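Local coordinates for protein mercuric reductase (Metallosphaera sedula, PDB 4YWO) that probably reduces mercuric ion to elemental mercury with electrons from NADPH, using bound FAD, and works as a homodimer, at residues L203-V208 and G235-E240; A245-I250 and D259-A264; A370-M375 and L388-M393; D429-V434 and S443-A448. All coordinates share one frame; numbering follows the deposited sequence.

In the fold
The four contacts follow one another along the chain and form two pairs in two domains. Interactions 1 and 2 belong to the pyridine-nucleotide domain, with centres about 14 Å apart. They meet where strand 238-243 pairs with strand 247-251 in an antiparallel meander lying beside a parallel Rossmann-type sheet. Interactions 3 and 4 lie in the dimerisation domain, with centres about 13 Å apart. Here helix 442-449 of interaction 4 packs through Ser443 and Val447 on strands 368-374 and 390-396 of interaction 3. Between the pairs, centres are about 29 to 47 Å apart, so the two pairs are separate parts of the subunit; only interaction 4 also touches the second subunit.

Interaction 1 (L203-V208 and G235-E240); sequences LQRSPV and GVNVKE
Gln204 and Val236 are joined by a backbone bond, from Val236 N to Gln204 O (3.1 Å), where the chain leaves strand 199-203 of the Rossmann-type parallel sheet and passes the entry to the antiparallel meander 238-258. One step on, Gly235 N binds Ser206 O at 3.0 Å. Gly235 has a positive phi (59°), and its CA lies 3.1 Å from Arg205 O in a CA-H...O contact. A second such contact joins Arg205 CA to Val236 O at 3.2 Å. Val236 sets CG1 between its backbone N and carbonyl carbon, which brings this methyl 3.6 Å from Gln204 N and 3.4 Å from Gln204 O, and 4.1 Å from Leu203 CB. The extended Arg205 crosses Asn237 at a slant, the guanidinium and amide planes almost perpendicular, with Asn237 OD1 over one guanidinium face; the modelled approach there is too close to be trusted. The amide of Asn237 is held instead by ND2 bonding to Asp252. The turn after Leu203 also braces itself: Gln204 NE2 donates to Val208 O at 2.9 Å, with the acceptor lying in the plane of the Gln204 amide.

Interaction 2 (A245-I250 and D259-A264); sequences AGKIVI and DEILLA
The carboxylate of Glu260 receives Lys247 NZ and Ile261 N on one oxygen, both from the same face of its plane. Lys247 NZ meets Glu260 OE2 on the syn side at 2.8 Å, forming a salt bridge 21° out of the plane, while Ile261 N uses the anti side at 2.9 Å. The other oxygen accepts a hydrogen bond from a water whose oxygen is 2.7 Å from Glu260 OE1; that water also accepts from Lys247 NZ, and Arg172 adds a salt bridge to OE1. Gripped at both oxygens, the carboxylate is held against rotation, and the positive neighbours would be expected to favour its charged form. A bend in the Glu260 chain (chi2 46°) turns the group back beside Lys247, whose extended chain lies alongside and points the same way. Beside the salt bridge the contact is apolar: Ile261 CD1 lies 3.7 Å from Val249 CG2 and 4.0 Å from Lys247 CB. Strands 247-250 and 260-263 cross at 54° with axes 7.5 Å apart, as layers rather than paired neighbours. The meander strand thus covers the edge strand 260-263 of the parallel sheet; Ile261 also touches Val241 of strand 238-243 and Ile180 of strand 176-180.

Interaction 3 (A370-M375 and L388-M393); sequences ARVLPM and LGFVKM
Met375, Val391 and Val372 give the largest share of the surface buried where strand 368-374 pairs antiparallel with strand 390-396, at the edge of the five-stranded sheet of the dimerisation domain. Met375 follows the last paired residue: its N binds Gly389 O at 2.9 Å, and its CB packs against the same peptide. CG stands anti to the backbone N (chi1 -166°), and bends at the next two torsions fold the thioether back so that CE rests 3.8 Å from Val391 CG2. Val391 is a hydrogen-bonded partner of Leu373, with Leu373 N to Val391 O and Val391 N to Leu373 O both at 2.8 Å. Its side chain shares the Leu373 face of the sheet, which helix 442-449 covers. Val372 occupies the other face, in the non-hydrogen-bonded pair with Lys392, and divides its two methyls: CG1 meets Phe390 CB at 3.9 Å, obliquely to the ring, and CG2 lies across the Lys392 aliphatic chain. That chain runs fully extended to salt bridges with Glu214 and Glu216. Helix 215-227 touches this face through Val372 and Phe390. Farther along, Arg371 and Met393 form a second hydrogen-bonded pair. Of the lysine carbons, Lys392 CG comes nearest to the Val372 side chain, 3.7 Å from Val372 CG2.

Interaction 4 (D429-V434 and S443-A448); sequences DLIDTV and SLRLVA
Arg445 meets Ile431, and Ala448 meets Leu430, in this helix-to-helix contact of the dimerisation domain, which joins helix 442-449 to the short helix that includes 429-431 and the loop after it. Along the second segment, Arg445 comes first and has the largest buried area. Its CG lies anti to the backbone N (chi1 176°) and the chain is extended as far as NE, carrying the guanidinium to the carbonyl of Ile431. There two nitrogens grip one oxygen side-on: Arg445 NE to Ile431 O at 2.8 Å, and Arg445 NH2 to Ile431 O at 3.1 Å, the latter on a lone pair in the carbonyl plane. The oxygen lies only 5° out of the guanidinium plane, so the pair of bonds fixes the turn of the group. On the way, the Arg445 CD methylene passes 3.6 Å from Leu430 O and 3.3 Å from Thr433 O; the former also accepts Thr433 N and the latter takes His435 ND1. The Ile431 side chain crosses the arginine at about a right angle. The bend after Ile431 faces the second subunit, where Asp432 pairs with Arg319 of that subunit, and the side chain of Arg445 is about 12 Å from a bound FAD. Val447 faces the sheet, touching Arg371 and Val391. Last comes Ala448, whose methyl rests against two residues of the other helix: Ala448 CB lies 4.0 Å from both Leu430 CB and Ile431 CG1.

Interaction 1 (L203-V208 and G235-E240)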
loop_
_atom_site.group_PDB
_atom_site.type_symbol
_atom_site.label_atom_id
_atom_site.label_comp_id
_atom_site.label_asym_id
_atom_site.label_seq_id
_atom_site.Cartn_x
_atom_site.Cartn_y
_atom_site.Cartn_z
ATOM N N LEU A 203 17.053 -22.702 12.629
ATOM C CA LEU A 203 18.421 -22.801 13.136
ATOM C C LEU A 203 19.316 -21.839 12.363
ATOM O O LEU A 203 19.645 -22.042 11.168
ATOM C CB LEU A 203 18.909 -24.236 12.920
ATOM C CG LEU A 203 18.030 -25.313 13.516
ATOM C CD1 LEU A 203 18.533 -26.758 13.107
ATOM C CD2 LEU A 203 17.756 -25.190 14.974
ATOM N N GLN A 204 19.709 -20.784 13.059
ATOM C CA GLN A 204 20.386 -19.645 12.458
ATOM C C GLN A 204 21.786 -19.521 13.073
ATOM O O GLN A 204 21.855 -19.423 14.297
ATOM C CB GLN A 204 19.560 -18.405 12.761
ATOM C CG GLN A 204 20.209 -17.059 12.452
ATOM C CD GLN A 204 20.515 -16.770 11.026
ATOM O OE1 GLN A 204 20.761 -17.679 10.197
ATOM N NE2 GLN A 204 20.613 -15.473 10.689
ATOM N N ARG A 205 22.800 -19.398 12.238
ATOM C CA ARG A 205 24.189 -19.282 12.760
ATOM C C ARG A 205 24.459 -17.937 13.382
ATOM O O ARG A 205 25.010 -17.842 14.480
ATOM C CB ARG A 205 25.181 -19.594 11.682
ATOM C CG ARG A 205 26.667 -19.607 12.082
ATOM C CD ARG A 205 27.404 -19.703 10.730
ATOM N NE ARG A 205 28.784 -20.172 10.777
ATOM C CZ ARG A 205 29.166 -21.441 10.972
ATOM N NH1 ARG A 205 28.279 -22.425 11.181
ATOM N NH2 ARG A 205 30.465 -21.731 10.976
ATOM N N SER A 206 24.159 -16.855 12.659
ATOM C CA SER A 206 24.369 -15.511 13.205
ATOM C C SER A 206 23.526 -15.389 14.478
ATOM O O SER A 206 22.617 -16.195 14.643
ATOM C CB SER A 206 23.983 -14.485 12.137
ATOM O OG SER A 206 24.740 -14.740 10.951
ATOM N N PRO A 207 23.824 -14.437 15.415
ATOM C CA PRO A 207 23.111 -14.179 16.642
ATOM C C PRO A 207 21.708 -13.619 16.513
ATOM O O PRO A 207 20.988 -13.617 17.465
ATOM C CB PRO A 207 23.957 -13.085 17.345
ATOM C CG PRO A 207 25.220 -13.062 16.598
ATOM C CD PRO A 207 24.996 -13.554 15.220
ATOM N N VAL A 208 21.364 -13.158 15.293
ATOM C CA VAL A 208 20.010 -12.645 15.057
ATOM C C VAL A 208 19.567 -13.110 13.667
ATOM O O VAL A 208 20.353 -13.474 12.827
ATOM C CB VAL A 208 19.956 -11.096 15.118
ATOM C CG1 VAL A 208 20.325 -10.616 16.504
ATOM C CG2 VAL A 208 20.818 -10.456 14.052
ATOM N N GLY A 235 22.663 -18.186 16.926
ATOM C CA GLY A 235 24.042 -18.522 17.350
ATOM C C GLY A 235 24.355 -19.997 17.313
ATOM O O GLY A 235 25.169 -20.484 18.121
ATOM N N VAL A 236 23.723 -20.736 16.424
ATOM C CA VAL A 236 23.935 -22.190 16.343
ATOM C C VAL A 236 24.717 -22.652 15.123
ATOM O O VAL A 236 24.536 -22.209 13.963
ATOM C CB VAL A 236 22.633 -22.961 16.544
ATOM C CG1 VAL A 236 21.561 -22.535 15.543
ATOM C CG2 VAL A 236 22.859 -24.455 16.407
ATOM N N ASN A 237 25.628 -23.618 15.380
ATOM C CA ASN A 237 26.416 -24.280 14.324
ATOM C C ASN A 237 25.983 -25.672 14.195
ATOM O O ASN A 237 25.868 -26.373 15.207
ATOM C CB ASN A 237 27.915 -24.309 14.649
ATOM C CG ASN A 237 28.487 -22.908 14.686
ATOM O OD1 ASN A 237 28.595 -22.237 13.653
ATOM N ND2 ASN A 237 28.766 -22.420 15.886
ATOM N N VAL A 238 25.615 -26.027 12.983
ATOM C CA VAL A 238 25.125 -27.354 12.694
ATOM C C VAL A 238 26.372 -28.178 12.405
ATOM O O VAL A 238 27.083 -27.848 11.540
ATOM C CB VAL A 238 24.170 -27.361 11.482
ATOM C CG1 VAL A 238 23.758 -28.785 11.140
ATOM C CG2 VAL A 238 22.929 -26.550 11.874
ATOM N N LYS A 239 26.587 -29.259 13.150
ATOM C CA LYS A 239 27.790 -30.130 12.996
ATOM C C LYS A 239 27.596 -31.334 12.078
ATOM O O LYS A 239 28.517 -31.729 11.341
ATOM C CB LYS A 239 28.219 -30.616 14.378
ATOM C CG LYS A 239 28.347 -29.498 15.367
ATOM C CD LYS A 239 29.270 -29.864 16.508
ATOM C CE LYS A 239 28.696 -30.950 17.385
ATOM N NZ LYS A 239 29.198 -30.780 18.776
ATOM N N GLU A 240 26.407 -31.912 12.112
ATOM C CA GLU A 240 26.119 -33.158 11.475
ATOM C C GLU A 240 24.610 -33.395 11.408
ATOM O O GLU A 240 23.829 -32.887 12.259
ATOM C CB GLU A 240 26.784 -34.257 12.329
ATOM C CG GLU A 240 26.708 -35.648 11.736
ATOM C CD GLU A 240 27.244 -36.747 12.695
ATOM O OE1 GLU A 240 27.725 -36.408 13.812
ATOM O OE2 GLU A 240 27.162 -37.937 12.300
#

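Interaction 2 (A245-I250 and D259-A264)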
loop_
_atom_site.group_PDB
_atom_site.type_symbol
_atom_site.label_atom_id
_atom_site.label_comp_id
_atom_site.label_asym_id
_atom_site.label_seq_id
_atom_site.Cartn_x
_atom_site.Cartn_y
_atom_site.Cartn_z
ATOM N N ALA A 245 14.385 -41.898 14.209
ATOM C CA ALA A 245 12.979 -42.032 13.844
ATOM C C ALA A 245 12.654 -41.013 12.733
ATOM O O ALA A 245 12.189 -41.367 11.627
ATOM C CB ALA A 245 12.117 -41.824 15.070
ATOM N N GLY A 246 12.986 -39.763 13.005
ATOM C CA GLY A 246 13.064 -38.780 11.927
ATOM C C GLY A 246 14.462 -38.295 11.729
ATOM O O GLY A 246 15.441 -38.972 12.061
ATOM N N LYS A 247 14.587 -37.092 11.194
ATOM C CA LYS A 247 15.872 -36.567 10.856
ATOM C C LYS A 247 16.389 -35.818 12.007
ATOM O O LYS A 247 15.645 -35.034 12.663
ATOM C CB LYS A 247 15.824 -35.698 9.582
ATOM C CG LYS A 247 15.207 -36.363 8.393
ATOM C CD LYS A 247 15.406 -35.657 7.077
ATOM C CE LYS A 247 14.681 -36.397 5.999
ATOM N NZ LYS A 247 14.954 -35.841 4.728
ATOM N N ILE A 248 17.679 -36.040 12.320
ATOM C CA ILE A 248 18.325 -35.419 13.468
ATOM C C ILE A 248 19.403 -34.432 13.053
ATOM O O ILE A 248 20.386 -34.812 12.381
ATOM C CB ILE A 248 18.937 -36.454 14.477
ATOM C CG1 ILE A 248 17.852 -37.461 14.916
ATOM C CG2 ILE A 248 19.444 -35.714 15.682
ATOM C CD1 ILE A 248 18.400 -38.704 15.601
ATOM N N VAL A 249 19.201 -33.150 13.382
ATOM C CA VAL A 249 20.198 -32.151 13.187
ATOM C C VAL A 249 20.966 -31.948 14.517
ATOM O O VAL A 249 20.403 -31.573 15.532
ATOM C CB VAL A 249 19.597 -30.798 12.644
ATOM C CG1 VAL A 249 20.725 -29.804 12.407
ATOM C CG2 VAL A 249 18.753 -31.107 11.416
ATOM N N ILE A 250 22.248 -32.281 14.489
ATOM C CA ILE A 250 23.114 -32.193 15.649
ATOM C C ILE A 250 23.838 -30.867 15.567
ATOM O O ILE A 250 24.494 -30.529 14.625
ATOM C CB ILE A 250 24.140 -33.372 15.676
ATOM C CG1 ILE A 250 23.382 -34.727 15.744
ATOM C CG2 ILE A 250 25.073 -33.241 16.875
ATOM C CD1 ILE A 250 24.134 -35.870 15.098
ATOM N N ASP A 259 10.699 -34.225 11.151
ATOM C CA ASP A 259 10.341 -35.048 10.020
ATOM C C ASP A 259 11.106 -34.720 8.744
ATOM O O ASP A 259 11.367 -35.582 7.916
ATOM C CB ASP A 259 8.839 -34.986 9.667
ATOM C CG ASP A 259 7.962 -35.586 10.696
ATOM O OD1 ASP A 259 8.517 -36.402 11.493
ATOM O OD2 ASP A 259 6.735 -35.222 10.766
ATOM N N GLU A 260 11.426 -33.402 8.550
ATOM C CA GLU A 260 12.045 -32.992 7.382
ATOM C C GLU A 260 12.962 -31.798 7.730
ATOM O O GLU A 260 12.787 -31.168 8.766
ATOM C CB GLU A 260 10.956 -32.587 6.387
ATOM C CG GLU A 260 11.421 -32.388 4.949
ATOM C CD GLU A 260 12.325 -33.533 4.490
ATOM O OE1 GLU A 260 11.776 -34.562 4.024
ATOM O OE2 GLU A 260 13.572 -33.413 4.607
ATOM N N ILE A 261 13.923 -31.573 6.854
ATOM C CA ILE A 261 14.874 -30.486 6.878
ATOM C C ILE A 261 14.675 -29.619 5.620
ATOM O O ILE A 261 14.557 -30.123 4.515
ATOM C CB ILE A 261 16.315 -30.975 6.953
ATOM C CG1 ILE A 261 16.560 -31.668 8.299
ATOM C CG2 ILE A 261 17.278 -29.839 6.834
ATOM C CD1 ILE A 261 17.857 -32.530 8.133
ATOM N N LEU A 262 14.595 -28.292 5.828
ATOM C CA LEU A 262 14.452 -27.340 4.713
ATOM C C LEU A 262 15.706 -26.463 4.723
ATOM O O LEU A 262 16.012 -25.805 5.748
ATOM C CB LEU A 262 13.175 -26.424 4.818
ATOM C CG LEU A 262 13.209 -25.276 3.817
ATOM C CD1 LEU A 262 13.100 -25.714 2.380
ATOM C CD2 LEU A 262 12.042 -24.418 4.280
ATOM N N LEU A 263 16.476 -26.498 3.660
ATOM C CA LEU A 263 17.602 -25.583 3.454
ATOM C C LEU A 263 17.087 -24.202 2.978
ATOM O O LEU A 263 16.375 -24.140 1.966
ATOM C CB LEU A 263 18.544 -26.073 2.415
ATOM C CG LEU A 263 19.197 -27.371 2.766
ATOM C CD1 LEU A 263 20.161 -27.728 1.602
ATOM C CD2 LEU A 263 19.867 -27.332 4.119
ATOM N N ALA A 264 17.440 -23.171 3.729
ATOM C CA ALA A 264 17.149 -21.773 3.403
ATOM C C ALA A 264 18.375 -20.929 3.702
ATOM O O ALA A 264 18.330 -19.921 4.376
ATOM C CB ALA A 264 15.956 -21.343 4.196
HETATM O O HOH W 1 12.923 -36.227 2.217
#

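Interaction 3 (A370-M375 and L388-M393)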
loop_
_atom_site.group_PDB
_atom_site.type_symbol
_atom_site.label_atom_id
_atom_site.label_comp_id
_atom_site.label_asym_id
_atom_site.label_seq_id
_atom_site.Cartn_x
_atom_site.Cartn_y
_atom_site.Cartn_z
ATOM N N ALA A 370 18.224 10.139 11.420
ATOM C CA ALA A 370 17.317 8.989 11.347
ATOM C C ALA A 370 16.238 9.109 12.388
ATOM O O ALA A 370 16.492 9.635 13.515
ATOM C CB ALA A 370 18.068 7.710 11.516
ATOM N N ARG A 371 15.031 8.580 12.134
ATOM C CA ARG A 371 13.976 8.558 13.111
ATOM C C ARG A 371 13.260 7.231 12.962
ATOM O O ARG A 371 13.131 6.661 11.837
ATOM C CB ARG A 371 12.976 9.694 12.982
ATOM C CG ARG A 371 13.473 11.114 13.109
ATOM C CD ARG A 371 13.825 11.374 14.588
ATOM N NE ARG A 371 14.319 12.762 14.770
ATOM C CZ ARG A 371 15.533 13.184 14.529
ATOM N NH1 ARG A 371 16.515 12.412 14.210
ATOM N NH2 ARG A 371 15.832 14.477 14.726
ATOM N N VAL A 372 12.702 6.793 14.071
ATOM C CA VAL A 372 11.875 5.581 14.108
ATOM C C VAL A 372 10.547 5.894 14.760
ATOM O O VAL A 372 10.488 6.458 15.868
ATOM C CB VAL A 372 12.526 4.440 14.926
ATOM C CG1 VAL A 372 11.583 3.220 15.025
ATOM C CG2 VAL A 372 13.886 4.050 14.396
ATOM N N LEU A 373 9.465 5.628 14.051
ATOM C CA LEU A 373 8.080 5.788 14.473
ATOM C C LEU A 373 7.513 4.384 14.823
ATOM O O LEU A 373 7.538 3.453 13.974
ATOM C CB LEU A 373 7.245 6.298 13.310
ATOM C CG LEU A 373 5.763 6.577 13.583
ATOM C CD1 LEU A 373 5.569 7.908 14.228
ATOM C CD2 LEU A 373 4.959 6.483 12.261
ATOM N N PRO A 374 6.961 4.143 16.025
ATOM C CA PRO A 374 6.293 2.872 16.283
ATOM C C PRO A 374 5.007 2.711 15.516
ATOM O O PRO A 374 4.216 3.683 15.457
ATOM C CB PRO A 374 5.928 2.938 17.774
ATOM C CG PRO A 374 6.143 4.306 18.172
ATOM C CD PRO A 374 6.890 5.088 17.181
ATOM N N MET A 375 4.717 1.499 15.031
ATOM C CA MET A 375 3.473 1.298 14.379
ATOM C C MET A 375 2.249 1.441 15.298
ATOM O O MET A 375 1.177 1.783 14.861
ATOM C CB MET A 375 3.556 -0.126 13.806
ATOM C CG MET A 375 2.591 -0.536 12.823
ATOM S SD MET A 375 2.337 0.509 11.351
ATOM C CE MET A 375 3.746 0.509 10.394
ATOM N N LEU A 388 2.094 -4.210 16.008
ATOM C CA LEU A 388 3.489 -4.572 16.011
ATOM C C LEU A 388 4.211 -3.920 14.816
ATOM O O LEU A 388 3.637 -3.887 13.703
ATOM C CB LEU A 388 3.635 -6.073 15.955
ATOM C CG LEU A 388 5.082 -6.561 16.004
ATOM C CD1 LEU A 388 5.266 -7.901 16.713
ATOM C CD2 LEU A 388 5.707 -6.625 14.629
ATOM N N GLY A 389 5.339 -3.318 15.070
ATOM C CA GLY A 389 6.174 -2.815 13.995
ATOM C C GLY A 389 6.645 -1.425 14.156
ATOM O O GLY A 389 6.500 -0.798 15.205
ATOM N N PHE A 390 7.198 -0.908 13.087
ATOM C CA PHE A 390 7.799 0.382 13.047
ATOM C C PHE A 390 8.038 0.886 11.657
ATOM O O PHE A 390 7.999 0.119 10.684
ATOM C CB PHE A 390 9.171 0.402 13.812
ATOM C CG PHE A 390 10.243 -0.382 13.111
ATOM C CD1 PHE A 390 11.019 0.188 12.098
ATOM C CD2 PHE A 390 10.324 -1.762 13.252
ATOM C CE1 PHE A 390 11.926 -0.593 11.365
ATOM C CE2 PHE A 390 11.228 -2.529 12.550
ATOM C CZ PHE A 390 12.012 -1.970 11.582
ATOM N N VAL A 391 8.331 2.170 11.558
ATOM C CA VAL A 391 8.824 2.766 10.289
ATOM C C VAL A 391 10.087 3.560 10.647
ATOM O O VAL A 391 10.071 4.408 11.563
ATOM C CB VAL A 391 7.781 3.640 9.554
ATOM C CG1 VAL A 391 8.354 4.120 8.274
ATOM C CG2 VAL A 391 6.601 2.806 9.287
ATOM N N LYS A 392 11.184 3.270 9.943
ATOM C CA LYS A 392 12.466 3.986 10.166
ATOM C C LYS A 392 12.847 4.695 8.889
ATOM O O LYS A 392 12.792 4.117 7.792
ATOM C CB LYS A 392 13.549 3.013 10.509
ATOM C CG LYS A 392 14.888 3.617 10.879
ATOM C CD LYS A 392 15.779 2.486 11.461
ATOM C CE LYS A 392 17.003 3.056 12.070
ATOM N NZ LYS A 392 17.842 1.961 12.675
ATOM N N MET A 393 13.234 5.941 9.015
ATOM C CA MET A 393 13.603 6.801 7.883
ATOM C C MET A 393 14.986 7.359 8.092
ATOM O O MET A 393 15.302 7.749 9.240
ATOM C CB MET A 393 12.553 7.885 7.661
ATOM C CG MET A 393 12.772 8.849 6.454
ATOM S SD MET A 393 11.428 9.979 6.206
ATOM C CE MET A 393 10.275 8.893 5.388
#

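Interaction 4 (D429-V434 and S443-A448)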
loop_
_atom_site.group_PDB
_atom_site.type_symbol
_atom_site.label_atom_id
_atom_site.label_comp_id
_atom_site.label_asym_id
_atom_site.label_seq_id
_atom_site.Cartn_x
_atom_site.Cartn_y
_atom_site.Cartn_z
ATOM N N ASP A 429 9.201 17.619 1.775
ATOM C CA ASP A 429 8.446 17.152 0.583
ATOM C C ASP A 429 7.376 16.151 1.009
ATOM O O ASP A 429 6.242 16.213 0.552
ATOM C CB ASP A 429 9.299 16.478 -0.493
ATOM C CG ASP A 429 10.295 17.448 -1.210
ATOM O OD1 ASP A 429 9.855 18.616 -1.415
ATOM O OD2 ASP A 429 11.381 16.973 -1.650
ATOM N N LEU A 430 7.715 15.278 1.892
ATOM C CA LEU A 430 6.708 14.349 2.398
ATOM C C LEU A 430 5.677 15.030 3.258
ATOM O O LEU A 430 4.484 14.742 3.192
ATOM C CB LEU A 430 7.363 13.208 3.138
ATOM C CG LEU A 430 7.755 11.980 2.382
ATOM C CD1 LEU A 430 6.532 11.300 1.764
ATOM C CD2 LEU A 430 8.708 12.322 1.258
ATOM N N ILE A 431 6.111 15.906 4.162
ATOM C CA ILE A 431 5.180 16.664 4.952
ATOM C C ILE A 431 4.150 17.435 4.135
ATOM O O ILE A 431 2.953 17.496 4.515
ATOM C CB ILE A 431 5.961 17.555 5.942
ATOM C CG1 ILE A 431 6.734 16.611 6.858
ATOM C CG2 ILE A 431 5.011 18.439 6.753
ATOM C CD1 ILE A 431 7.782 17.299 7.676
ATOM N N ASP A 432 4.629 17.970 2.992
ATOM C CA ASP A 432 3.772 18.757 2.091
ATOM C C ASP A 432 2.801 17.940 1.232
ATOM O O ASP A 432 1.930 18.498 0.565
ATOM C CB ASP A 432 4.636 19.607 1.179
ATOM C CG ASP A 432 5.256 20.795 1.884
ATOM O OD1 ASP A 432 4.819 21.123 3.012
ATOM O OD2 ASP A 432 6.189 21.405 1.243
ATOM N N THR A 433 2.938 16.633 1.233
ATOM C CA THR A 433 2.090 15.709 0.443
ATOM C C THR A 433 0.997 15.179 1.345
ATOM O O THR A 433 1.306 14.467 2.321
ATOM C CB THR A 433 2.887 14.532 -0.036
ATOM O OG1 THR A 433 3.966 15.026 -0.867
ATOM C CG2 THR A 433 2.039 13.630 -0.937
ATOM N N VAL A 434 -0.239 15.606 1.043
ATOM C CA VAL A 434 -1.415 15.133 1.789
ATOM C C VAL A 434 -1.589 13.623 1.490
ATOM O O VAL A 434 -1.675 13.212 0.322
ATOM C CB VAL A 434 -2.656 15.955 1.437
ATOM C CG1 VAL A 434 -3.879 15.489 2.205
ATOM C CG2 VAL A 434 -2.355 17.471 1.730
ATOM N N SER A 443 2.084 6.500 7.621
ATOM C CA SER A 443 3.281 6.354 8.481
ATOM C C SER A 443 4.543 6.935 7.839
ATOM O O SER A 443 5.419 7.418 8.564
ATOM C CB SER A 443 3.530 4.915 8.874
ATOM O OG SER A 443 3.859 4.163 7.720
ATOM N N LEU A 444 4.641 7.008 6.524
ATOM C CA LEU A 444 5.794 7.655 5.849
ATOM C C LEU A 444 5.826 9.151 6.153
ATOM O O LEU A 444 6.869 9.703 6.393
ATOM C CB LEU A 444 5.744 7.427 4.331
ATOM C CG LEU A 444 5.916 5.945 3.986
ATOM C CD1 LEU A 444 5.684 5.770 2.496
ATOM C CD2 LEU A 444 7.322 5.464 4.278
ATOM N N ARG A 445 4.657 9.782 6.196
ATOM C CA ARG A 445 4.620 11.203 6.509
ATOM C C ARG A 445 4.777 11.395 8.026
ATOM O O ARG A 445 5.435 12.321 8.443
ATOM C CB ARG A 445 3.297 11.813 5.962
ATOM C CG ARG A 445 3.083 13.297 6.316
ATOM C CD ARG A 445 1.911 13.929 5.512
ATOM N NE ARG A 445 1.840 15.331 5.855
ATOM C CZ ARG A 445 1.352 15.791 6.982
ATOM N NH1 ARG A 445 0.849 14.971 7.918
ATOM N NH2 ARG A 445 1.397 17.098 7.163
ATOM N N LEU A 446 4.260 10.483 8.846
ATOM C CA LEU A 446 4.414 10.635 10.283
ATOM C C LEU A 446 5.798 10.500 10.713
ATOM O O LEU A 446 6.294 11.287 11.634
ATOM C CB LEU A 446 3.538 9.616 11.005
ATOM C CG LEU A 446 2.015 9.758 10.837
ATOM C CD1 LEU A 446 1.293 8.543 11.357
ATOM C CD2 LEU A 446 1.578 11.084 11.505
ATOM N N VAL A 447 6.557 9.577 10.133
ATOM C CA VAL A 447 7.960 9.540 10.499
ATOM C C VAL A 447 8.730 10.739 10.001
ATOM O O VAL A 447 9.707 11.184 10.633
ATOM C CB VAL A 447 8.633 8.180 10.099
ATOM C CG1 VAL A 447 8.844 8.038 8.622
ATOM C CG2 VAL A 447 9.935 7.913 10.857
ATOM N N ALA A 448 8.378 11.279 8.843
ATOM C CA ALA A 448 8.972 12.560 8.351
ATOM C C ALA A 448 8.735 13.692 9.396
ATOM O O ALA A 448 9.707 14.515 9.636
ATOM C CB ALA A 448 8.339 12.931 6.994
#